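PDB 5Y2W: rubisco operon transcriptional regulator from Synechocystis sp., which acts as a LysR-type transcriptional repressor whose regulatory domain binds 2-phosphoglycolate, probably coordinating carbon and nitrogen metabolic signalling. Local coordinates for residues L80-A88 with I156-L164; L105-K115 with V132-N143. All coordinates share one frame; numbering follows the deposited sequence.

Contact 1 (L80-A88 with I156-L164). With PGA (2-phosphoglycolic acid), chain B.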
loop_
_atom_site.group_PDB
_atom_site.type_symbol
_atom_site.label_atom_id
_atom_site.label_comp_id
_atom_site.label_asym_id
_atom_site.label_seq_id
_atom_site.Cartn_x
_atom_site.Cartn_y
_atom_site.Cartn_z
ATOM N N LEU A 80 -6.565 -18.806 6.253
ATOM C CA LEU A 80 -5.508 -18.241 7.114
ATOM C C LEU A 80 -6.127 -17.276 8.089
ATOM O O LEU A 80 -6.980 -16.512 7.745
ATOM C CB LEU A 80 -4.403 -17.535 6.240
ATOM C CG LEU A 80 -3.025 -17.361 6.886
ATOM C CD1 LEU A 80 -2.416 -18.660 7.394
ATOM C CD2 LEU A 80 -2.067 -16.716 5.922
ATOM N N ASP A 81 -5.698 -17.322 9.323
ATOM C CA ASP A 81 -6.155 -16.369 10.312
ATOM C C ASP A 81 -5.612 -14.989 9.992
ATOM O O ASP A 81 -4.533 -14.857 9.435
ATOM C CB ASP A 81 -5.629 -16.746 11.688
ATOM C CG ASP A 81 -6.253 -18.020 12.205
ATOM O OD1 ASP A 81 -7.213 -18.500 11.569
ATOM O OD2 ASP A 81 -5.796 -18.521 13.253
ATOM N N ASN A 82 -6.378 -13.984 10.383
ATOM C CA ASN A 82 -6.000 -12.618 10.185
ATOM C C ASN A 82 -6.228 -11.848 11.484
ATOM O O ASN A 82 -7.129 -11.015 11.591
ATOM C CB ASN A 82 -6.834 -12.043 9.061
ATOM C CG ASN A 82 -6.459 -10.604 8.760
ATOM O OD1 ASN A 82 -5.292 -10.167 8.970
ATOM N ND2 ASN A 82 -7.435 -9.854 8.293
ATOM N N PRO A 83 -5.415 -12.131 12.479
ATOM C CA PRO A 83 -5.632 -11.426 13.733
ATOM C C PRO A 83 -5.235 -9.933 13.639
ATOM O O PRO A 83 -4.136 -9.614 13.155
ATOM C CB PRO A 83 -4.725 -12.146 14.696
ATOM C CG PRO A 83 -3.608 -12.630 13.875
ATOM C CD PRO A 83 -4.151 -12.862 12.476
ATOM N N LEU A 84 -6.151 -9.063 14.075
ATOM C CA LEU A 84 -5.906 -7.628 14.181
ATOM C C LEU A 84 -5.406 -7.272 15.589
ATOM O O LEU A 84 -6.006 -7.662 16.599
ATOM C CB LEU A 84 -7.192 -6.881 13.946
ATOM C CG LEU A 84 -7.968 -7.163 12.665
ATOM C CD1 LEU A 84 -9.074 -6.117 12.520
ATOM C CD2 LEU A 84 -7.128 -7.168 11.406
ATOM N N VAL A 85 -4.305 -6.564 15.677
ATOM C CA VAL A 85 -3.717 -6.317 16.983
ATOM C C VAL A 85 -3.468 -4.831 17.201
ATOM O O VAL A 85 -3.367 -4.056 16.242
ATOM C CB VAL A 85 -2.384 -7.098 17.156
ATOM C CG1 VAL A 85 -2.611 -8.601 17.212
ATOM C CG2 VAL A 85 -1.384 -6.767 16.040
ATOM N N VAL A 86 -3.306 -4.478 18.482
ATOM C CA VAL A 86 -2.920 -3.137 18.875
ATOM C C VAL A 86 -1.407 -2.909 18.737
ATOM O O VAL A 86 -0.597 -3.595 19.338
ATOM C CB VAL A 86 -3.407 -2.797 20.303
ATOM C CG1 VAL A 86 -2.998 -1.391 20.685
ATOM C CG2 VAL A 86 -4.933 -2.909 20.385
ATOM N N ILE A 87 -1.051 -1.898 17.954
ATOM C CA ILE A 87 0.313 -1.577 17.716
ATOM C C ILE A 87 0.620 -0.213 18.265
ATOM O O ILE A 87 -0.155 0.735 18.098
ATOM C CB ILE A 87 0.609 -1.600 16.222
ATOM C CG1 ILE A 87 0.338 -3.023 15.684
ATOM C CG2 ILE A 87 2.076 -1.201 15.972
ATOM C CD1 ILE A 87 0.164 -3.066 14.198
ATOM N N ALA A 88 1.764 -0.127 18.917
ATOM C CA ALA A 88 2.249 1.141 19.415
ATOM C C ALA A 88 3.744 1.253 19.164
ATOM O O ALA A 88 4.385 0.345 18.610
ATOM C CB ALA A 88 1.959 1.277 20.900
ATOM N N ILE A 156 -1.239 5.141 18.602
ATOM C CA ILE A 156 -1.369 3.699 18.419
ATOM C C ILE A 156 -2.447 3.500 17.388
ATOM O O ILE A 156 -3.151 4.435 17.024
ATOM C CB ILE A 156 -1.751 3.009 19.734
ATOM C CG1 ILE A 156 -3.123 3.458 20.183
ATOM C CG2 ILE A 156 -0.761 3.396 20.806
ATOM C CD1 ILE A 156 -3.572 2.762 21.444
ATOM N N SER A 157 -2.502 2.292 16.876
ATOM C CA SER A 157 -3.529 1.870 15.936
ATOM C C SER A 157 -3.803 0.369 16.108
ATOM O O SER A 157 -3.190 -0.292 16.924
ATOM C CB SER A 157 -3.070 2.090 14.502
ATOM O OG SER A 157 -4.202 2.146 13.617
ATOM N N VAL A 158 -4.762 -0.150 15.342
ATOM C CA VAL A 158 -5.017 -1.598 15.274
ATOM C C VAL A 158 -4.892 -1.922 13.809
ATOM O O VAL A 158 -5.519 -1.249 12.976
ATOM C CB VAL A 158 -6.427 -1.949 15.758
ATOM C CG1 VAL A 158 -6.822 -3.350 15.285
ATOM C CG2 VAL A 158 -6.577 -1.786 17.288
ATOM N N LEU A 159 -4.031 -2.882 13.499
ATOM C CA LEU A 159 -3.824 -3.314 12.143
ATOM C C LEU A 159 -3.737 -4.853 12.158
ATOM O O LEU A 159 -3.467 -5.460 13.198
ATOM C CB LEU A 159 -2.473 -2.786 11.627
ATOM C CG LEU A 159 -2.178 -1.293 11.448
ATOM C CD1 LEU A 159 -0.723 -1.050 11.038
ATOM C CD2 LEU A 159 -3.130 -0.758 10.434
ATOM N N SER A 160 -3.880 -5.457 10.991
ATOM C CA SER A 160 -3.549 -6.870 10.803
ATOM C C SER A 160 -2.141 -7.129 11.190
ATOM O O SER A 160 -1.228 -6.428 10.756
ATOM C CB SER A 160 -3.694 -7.293 9.339
ATOM O OG SER A 160 -3.325 -8.647 9.225
ATOM N N GLN A 161 -1.959 -8.171 11.967
ATOM C CA GLN A 161 -0.647 -8.675 12.281
ATOM C C GLN A 161 0.176 -9.029 11.066
ATOM O O GLN A 161 1.395 -9.019 11.149
ATOM C CB GLN A 161 -0.789 -9.934 13.104
ATOM C CG GLN A 161 0.439 -10.254 13.931
ATOM C CD GLN A 161 0.079 -10.996 15.181
ATOM O OE1 GLN A 161 -0.971 -11.604 15.258
ATOM N NE2 GLN A 161 0.944 -10.964 16.155
ATOM N N HIS A 162 -0.469 -9.332 9.925
ATOM C CA HIS A 162 0.287 -9.606 8.689
ATOM C C HIS A 162 1.054 -8.384 8.230
ATOM O O HIS A 162 1.966 -8.535 7.438
ATOM C CB HIS A 162 -0.633 -10.059 7.557
ATOM C CG HIS A 162 -1.337 -11.352 7.855
ATOM N ND1 HIS A 162 -0.669 -12.549 7.923
ATOM C CD2 HIS A 162 -2.630 -11.631 8.141
ATOM C CE1 HIS A 162 -1.515 -13.515 8.245
ATOM N NE2 HIS A 162 -2.713 -12.983 8.387
ATOM N N THR A 163 0.683 -7.176 8.687
ATOM C CA THR A 163 1.401 -5.961 8.216
ATOM C C THR A 163 2.771 -5.833 8.894
ATOM O O THR A 163 3.647 -5.116 8.405
ATOM C CB THR A 163 0.629 -4.657 8.497
ATOM O OG1 THR A 163 0.487 -4.491 9.899
ATOM C CG2 THR A 163 -0.764 -4.627 7.814
ATOM N N LEU A 164 2.932 -6.506 10.033
ATOM C CA LEU A 164 4.198 -6.521 10.785
ATOM C C LEU A 164 5.264 -7.529 10.305
ATOM O O LEU A 164 6.294 -7.655 10.925
ATOM C CB LEU A 164 3.913 -6.804 12.260
ATOM C CG LEU A 164 2.958 -5.837 12.976
ATOM C CD1 LEU A 164 2.602 -6.413 14.345
ATOM C CD2 LEU A 164 3.559 -4.423 13.051
HETATM P P PGA B . -9.088 -3.349 4.924
HETATM O O1P PGA B . -8.993 -4.940 5.187
HETATM O O2P PGA B . -8.035 -3.036 3.912
HETATM O O3P PGA B . -8.874 -2.727 6.314
HETATM O O4P PGA B . -10.396 -3.178 4.245
HETATM C C2 PGA B . -7.849 -5.677 5.564
HETATM C C1 PGA B . -8.144 -6.712 6.642
HETATM O O1 PGA B . -7.198 -7.442 7.074
HETATM O O2 PGA B . -9.320 -6.798 7.054
#
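Val85 and Ile87 pair with Leu159 and Ser157 as the hydrogen-bonded pairs of an antiparallel sheet. Each pair is closed by two backbone bonds, for instance Val85 N to Leu159 O at 2.8 Å and Ile87 N to Ser157 O at 2.9 Å. Beyond Ser160 the segments stay joined by a nearly straight bond (174°) from Gln161 N to Pro83 O.

Apolar contacts lie on both faces. On one, Val86 CG2 meets Val158 CG2 at 3.7 Å, with Phe181 packed against both valines. On the other, Ile87 CD1 reaches tip to tip toward Leu164 CD2 (3.8 Å) and crosses the side chain of Leu159 at about a right angle; helix 143-151 packs on this face through Ile150 and Lys147.

The polar contacts gather at the pocket end. Asn82 holds CG anti to its backbone N (chi1 -178°), which carries the amide to Ser160 and the ligand. Its OD1 accepts from Ser160 OG in a bond so short that its exact length is doubtful, while ND2 donates to PGA O1 at 2.7 Å and also bonds Ser66. Ser160 OG in turn accepts from His162 N at 3.0 Å, forming an ST turn. The imidazole presents its edge to the other segment: NE2 donates to Asp81 O at 2.8 Å, the acceptor only 8° out of the ring plane, and Trp187 stacks on the ring.

Ser160 at the oxygen, with Ser66 and the ligand carboxylate at ND2, probably fixes which way the Asn82 amide faces, consistent with Ser160 acting as a second-shell residue.

Contact 2 (L105-K115 with V132-N143). With PGA (2-phosphoglycolic acid), chain B.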
loop_
_atom_site.group_PDB
_atom_site.type_symbol
_atom_site.label_atom_id
_atom_site.label_comp_id
_atom_site.label_asym_id
_atom_site.label_seq_id
_atom_site.Cartn_x
_atom_site.Cartn_y
_atom_site.Cartn_z
ATOM N N LEU A 105 -7.457 2.018 26.754
ATOM C CA LEU A 105 -7.412 2.679 25.440
ATOM C C LEU A 105 -8.144 4.015 25.374
ATOM O O LEU A 105 -7.957 4.782 24.438
ATOM C CB LEU A 105 -7.961 1.749 24.332
ATOM C CG LEU A 105 -7.110 0.501 24.085
ATOM C CD1 LEU A 105 -7.613 -0.228 22.853
ATOM C CD2 LEU A 105 -5.650 0.839 23.965
ATOM N N ASN A 106 -8.985 4.278 26.356
ATOM C CA ASN A 106 -9.791 5.466 26.385
ATOM C C ASN A 106 -8.968 6.738 26.284
ATOM O O ASN A 106 -8.058 6.937 27.062
ATOM C CB ASN A 106 -10.545 5.491 27.701
ATOM C CG ASN A 106 -11.804 4.691 27.623
ATOM O OD1 ASN A 106 -12.630 4.944 26.765
ATOM N ND2 ASN A 106 -11.948 3.721 28.494
ATOM N N ASP A 107 -9.294 7.578 25.327
ATOM C CA ASP A 107 -8.583 8.834 25.104
ATOM C C ASP A 107 -7.146 8.713 24.631
ATOM O O ASP A 107 -6.491 9.726 24.477
ATOM C CB ASP A 107 -8.710 9.743 26.335
ATOM C CG ASP A 107 -10.131 10.158 26.555
ATOM O OD1 ASP A 107 -10.578 10.995 25.767
ATOM O OD2 ASP A 107 -10.826 9.594 27.433
ATOM N N GLU A 108 -6.673 7.498 24.358
ATOM C CA GLU A 108 -5.412 7.331 23.650
ATOM C C GLU A 108 -5.472 7.903 22.271
ATOM O O GLU A 108 -6.516 7.852 21.614
ATOM C CB GLU A 108 -5.064 5.866 23.482
ATOM C CG GLU A 108 -4.549 5.211 24.737
ATOM C CD GLU A 108 -3.080 5.523 25.048
ATOM O OE1 GLU A 108 -2.254 5.719 24.094
ATOM O OE2 GLU A 108 -2.769 5.586 26.272
ATOM N N ALA A 109 -4.342 8.481 21.832
ATOM C CA ALA A 109 -4.225 9.017 20.483
ATOM C C ALA A 109 -4.199 7.784 19.591
ATOM O O ALA A 109 -3.383 6.856 19.795
ATOM C CB ALA A 109 -2.951 9.838 20.289
ATOM N N PHE A 110 -5.106 7.774 18.627
ATOM C CA PHE A 110 -5.401 6.574 17.840
ATOM C C PHE A 110 -5.578 6.929 16.359
ATOM O O PHE A 110 -6.446 7.734 15.995
ATOM C CB PHE A 110 -6.659 5.925 18.360
ATOM C CG PHE A 110 -6.885 4.541 17.836
ATOM C CD1 PHE A 110 -7.419 4.348 16.575
ATOM C CD2 PHE A 110 -6.563 3.448 18.603
ATOM C CE1 PHE A 110 -7.609 3.065 16.076
ATOM C CE2 PHE A 110 -6.744 2.167 18.131
ATOM C CZ PHE A 110 -7.282 1.977 16.855
ATOM N N ILE A 111 -4.783 6.293 15.510
ATOM C CA ILE A 111 -4.806 6.596 14.107
ATOM C C ILE A 111 -5.747 5.658 13.444
ATOM O O ILE A 111 -5.621 4.440 13.615
ATOM C CB ILE A 111 -3.404 6.425 13.505
ATOM C CG1 ILE A 111 -2.382 7.303 14.263
ATOM C CG2 ILE A 111 -3.431 6.760 12.015
ATOM C CD1 ILE A 111 -1.003 6.698 14.378
ATOM N N MET A 112 -6.643 6.172 12.636
ATOM C CA MET A 112 -7.607 5.301 11.971
ATOM C C MET A 112 -7.275 5.129 10.484
ATOM O O MET A 112 -6.659 5.976 9.869
ATOM C CB MET A 112 -8.990 5.913 12.053
ATOM C CG MET A 112 -9.685 5.808 13.391
ATOM S SD MET A 112 -10.513 4.223 13.689
ATOM C CE MET A 112 -11.226 4.363 15.335
ATOM N N ARG A 113 -7.663 4.001 9.920
ATOM C CA ARG A 113 -7.676 3.779 8.488
ATOM C C ARG A 113 -8.801 4.629 7.861
ATOM O O ARG A 113 -9.670 5.153 8.582
ATOM C CB ARG A 113 -7.967 2.278 8.215
ATOM C CG ARG A 113 -6.793 1.340 8.434
ATOM C CD ARG A 113 -5.801 1.361 7.299
ATOM N NE ARG A 113 -6.503 1.058 6.055
ATOM C CZ ARG A 113 -6.798 -0.161 5.600
ATOM N NH1 ARG A 113 -7.570 -0.266 4.504
ATOM N NH2 ARG A 113 -6.339 -1.252 6.230
ATOM N N GLU A 114 -8.778 4.744 6.531
ATOM C CA GLU A 114 -9.858 5.399 5.728
ATOM C C GLU A 114 -11.191 4.694 5.918
ATOM O O GLU A 114 -11.219 3.477 6.213
ATOM C CB GLU A 114 -9.500 5.412 4.255
ATOM C CG GLU A 114 -9.660 4.087 3.464
ATOM C CD GLU A 114 -8.621 3.003 3.805
ATOM O OE1 GLU A 114 -8.773 1.876 3.259
ATOM O OE2 GLU A 114 -7.685 3.243 4.641
ATOM N N LYS A 115 -12.274 5.478 5.828
ATOM C CA LYS A 115 -13.637 4.980 5.690
ATOM C C LYS A 115 -13.691 4.011 4.529
ATOM O O LYS A 115 -13.132 4.289 3.472
ATOM C CB LYS A 115 -14.633 6.135 5.428
ATOM C CG LYS A 115 -14.870 7.064 6.622
ATOM C CD LYS A 115 -15.980 8.091 6.378
ATOM C CE LYS A 115 -16.114 9.066 7.551
ATOM N NZ LYS A 115 -14.824 9.735 7.957
ATOM N N VAL A 132 -15.399 2.357 24.591
ATOM C CA VAL A 132 -14.031 2.878 24.542
ATOM C C VAL A 132 -14.095 4.065 23.619
ATOM O O VAL A 132 -14.651 3.954 22.537
ATOM C CB VAL A 132 -13.057 1.825 23.976
ATOM C CG1 VAL A 132 -11.771 2.456 23.445
ATOM C CG2 VAL A 132 -12.773 0.778 25.029
ATOM N N ASP A 133 -13.528 5.183 24.031
ATOM C CA ASP A 133 -13.464 6.375 23.167
ATOM C C ASP A 133 -12.007 6.697 23.002
ATOM O O ASP A 133 -11.323 6.903 24.007
ATOM C CB ASP A 133 -14.158 7.604 23.803
ATOM C CG ASP A 133 -15.653 7.399 24.035
ATOM O OD1 ASP A 133 -16.376 6.842 23.163
ATOM O OD2 ASP A 133 -16.123 7.818 25.113
ATOM N N VAL A 134 -11.543 6.772 21.754
ATOM C CA VAL A 134 -10.146 7.091 21.481
ATOM C C VAL A 134 -10.102 8.433 20.837
ATOM O O VAL A 134 -11.063 8.848 20.245
ATOM C CB VAL A 134 -9.455 6.083 20.545
ATOM C CG1 VAL A 134 -9.093 4.862 21.316
ATOM C CG2 VAL A 134 -10.355 5.746 19.338
ATOM N N ARG A 135 -8.960 9.088 20.936
ATOM C CA ARG A 135 -8.793 10.409 20.356
ATOM C C ARG A 135 -8.237 10.276 18.938
ATOM O O ARG A 135 -7.114 9.882 18.723
ATOM C CB ARG A 135 -7.855 11.224 21.240
ATOM C CG ARG A 135 -7.776 12.675 20.827
ATOM C CD ARG A 135 -7.172 13.582 21.899
ATOM N NE ARG A 135 -7.181 15.010 21.504
ATOM C CZ ARG A 135 -6.250 15.612 20.757
ATOM N NH1 ARG A 135 -5.201 14.941 20.302
ATOM N NH2 ARG A 135 -6.358 16.901 20.461
ATOM N N VAL A 136 -9.054 10.539 17.960
ATOM C CA VAL A 136 -8.637 10.390 16.577
ATOM C C VAL A 136 -8.417 11.748 15.922
ATOM O O VAL A 136 -9.293 12.557 15.893
ATOM C CB VAL A 136 -9.716 9.649 15.786
ATOM C CG1 VAL A 136 -9.275 9.433 14.346
ATOM C CG2 VAL A 136 -10.028 8.324 16.461
ATOM N N ARG A 137 -7.241 11.981 15.372
ATOM C CA ARG A 137 -7.039 13.133 14.498
ATOM C C ARG A 137 -6.429 12.803 13.111
ATOM O O ARG A 137 -6.388 13.654 12.226
ATOM C CB ARG A 137 -6.235 14.187 15.265
ATOM C CG ARG A 137 -7.094 14.845 16.351
ATOM C CD ARG A 137 -6.528 16.180 16.759
ATOM N NE ARG A 137 -5.178 15.997 17.314
ATOM C CZ ARG A 137 -4.035 16.504 16.826
ATOM N NH1 ARG A 137 -2.897 16.234 17.473
ATOM N NH2 ARG A 137 -3.990 17.257 15.713
ATOM N N LEU A 138 -5.965 11.564 12.940
ATOM C CA LEU A 138 -5.371 11.098 11.711
ATOM C C LEU A 138 -6.183 9.944 11.213
ATOM O O LEU A 138 -6.355 8.952 11.915
ATOM C CB LEU A 138 -3.950 10.627 11.941
ATOM C CG LEU A 138 -2.950 11.675 12.405
ATOM C CD1 LEU A 138 -1.586 11.081 12.639
ATOM C CD2 LEU A 138 -2.869 12.755 11.340
ATOM N N GLU A 139 -6.694 10.105 10.008
ATOM C CA GLU A 139 -7.296 9.040 9.255
ATOM C C GLU A 139 -6.358 8.814 8.095
ATOM O O GLU A 139 -6.309 9.623 7.174
ATOM C CB GLU A 139 -8.691 9.482 8.822
ATOM C CG GLU A 139 -9.330 8.594 7.813
ATOM C CD GLU A 139 -10.737 9.020 7.483
ATOM O OE1 GLU A 139 -11.114 8.877 6.279
ATOM O OE2 GLU A 139 -11.462 9.460 8.426
ATOM N N LEU A 140 -5.560 7.737 8.156
ATOM C CA LEU A 140 -4.531 7.466 7.140
ATOM C C LEU A 140 -4.852 6.252 6.285
ATOM O O LEU A 140 -4.847 5.132 6.753
ATOM C CB LEU A 140 -3.170 7.324 7.749
ATOM C CG LEU A 140 -2.691 8.449 8.650
ATOM C CD1 LEU A 140 -1.290 8.149 9.159
ATOM C CD2 LEU A 140 -2.718 9.756 7.898
ATOM N N GLY A 141 -5.121 6.490 5.002
ATOM C CA GLY A 141 -5.551 5.449 4.089
ATOM C C GLY A 141 -4.524 4.400 3.609
ATOM O O GLY A 141 -4.463 4.080 2.418
ATOM N N SER A 142 -3.763 3.814 4.515
ATOM C CA SER A 142 -2.798 2.795 4.141
ATOM C C SER A 142 -2.260 2.231 5.411
ATOM O O SER A 142 -1.979 2.988 6.346
ATOM C CB SER A 142 -1.657 3.448 3.376
ATOM O OG SER A 142 -0.440 2.753 3.509
ATOM N N ASN A 143 -2.147 0.912 5.495
ATOM C CA ASN A 143 -1.445 0.286 6.623
ATOM C C ASN A 143 -0.011 0.769 6.796
ATOM O O ASN A 143 0.485 0.872 7.928
ATOM C CB ASN A 143 -1.482 -1.235 6.533
ATOM C CG ASN A 143 -2.911 -1.779 6.479
ATOM O OD1 ASN A 143 -3.712 -1.631 7.418
ATOM N ND2 ASN A 143 -3.244 -2.393 5.355
HETATM P P PGA B . -9.088 -3.349 4.924
HETATM O O1P PGA B . -8.993 -4.940 5.187
HETATM O O2P PGA B . -8.035 -3.036 3.912
HETATM O O3P PGA B . -8.874 -2.727 6.314
HETATM O O4P PGA B . -10.396 -3.178 4.245
HETATM C C2 PGA B . -7.849 -5.677 5.564
HETATM C C1 PGA B . -8.144 -6.712 6.642
HETATM O O1 PGA B . -7.198 -7.442 7.074
HETATM O O2 PGA B . -9.320 -6.798 7.054
HETATM O O HOH W 1 -5.172 10.129 15.343
#
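Segments 105-115 and 132-143 meet in a parallel, interrupted backbone pairing at the edge of the ligand-binding domain, with Ala109 bridged to Arg135 and Met112 to Glu139 and helix 118-129 connecting the two. In the first bridge Phe110 N donates to Arg135 O at 2.9 Å. In the second, Met112 N donates to Leu138 O at 2.9 Å and Met112 O receives Leu140 N at 2.7 Å. Between them the register shifts by one residue, and a water fills the break, donating to Phe110 O and accepting from Arg137 N.

Apolar side chains back up the bridges. Met112, bent at chi2 (-82°), crosses Val136 at about a right angle, CG to CG1 3.8 Å; Ile111 CG2 reaches Leu140 CD1 at 3.8 Å. Strand 138-140 also pairs in parallel with a strand of the second subunit, extending the sheet across the dimer.

At the pocket end Glu114 grips the guanidinium of Arg113 side-on, NE to OE2 at 2.9 Å and NH1 to OE1 at 2.8 Å, both nearly in its plane. Arg113 NH1 also donates to phosphate oxygen O2P of PGA at 2.9 Å (164°). NH2 donates to Asn143 OD1, whose amide stands almost perpendicular (89°) to the guanidinium.

Bound by Glu114 and Asn143, the guanidinium has little rotational freedom, so its positive charge is probably held pre-oriented for the phosphate.

From the N terminus, the chain passes first through 80-88, with 67 residues between it and its partner 156-164, so contact 1 closes the longer loop. Within that loop lies contact 2 in full: 105-115, the intervening helix 118-129, then 132-143, which leads into helix 143-151 and back to contact 1. The two contacts nest without crossing, and their centres are about 14 Å apart. They also touch: Ile111 N lies 2.9 Å from Ile156 O and Ile111 O 2.7 Å from Ser157 OG, both probable hydrogen bonds. Segment 105-115 thus links the antiparallel sheet to the dimer-facing strand, and the pocket ends of both contacts meet 2-phosphoglycolate, at its carboxylate and phosphate respectively.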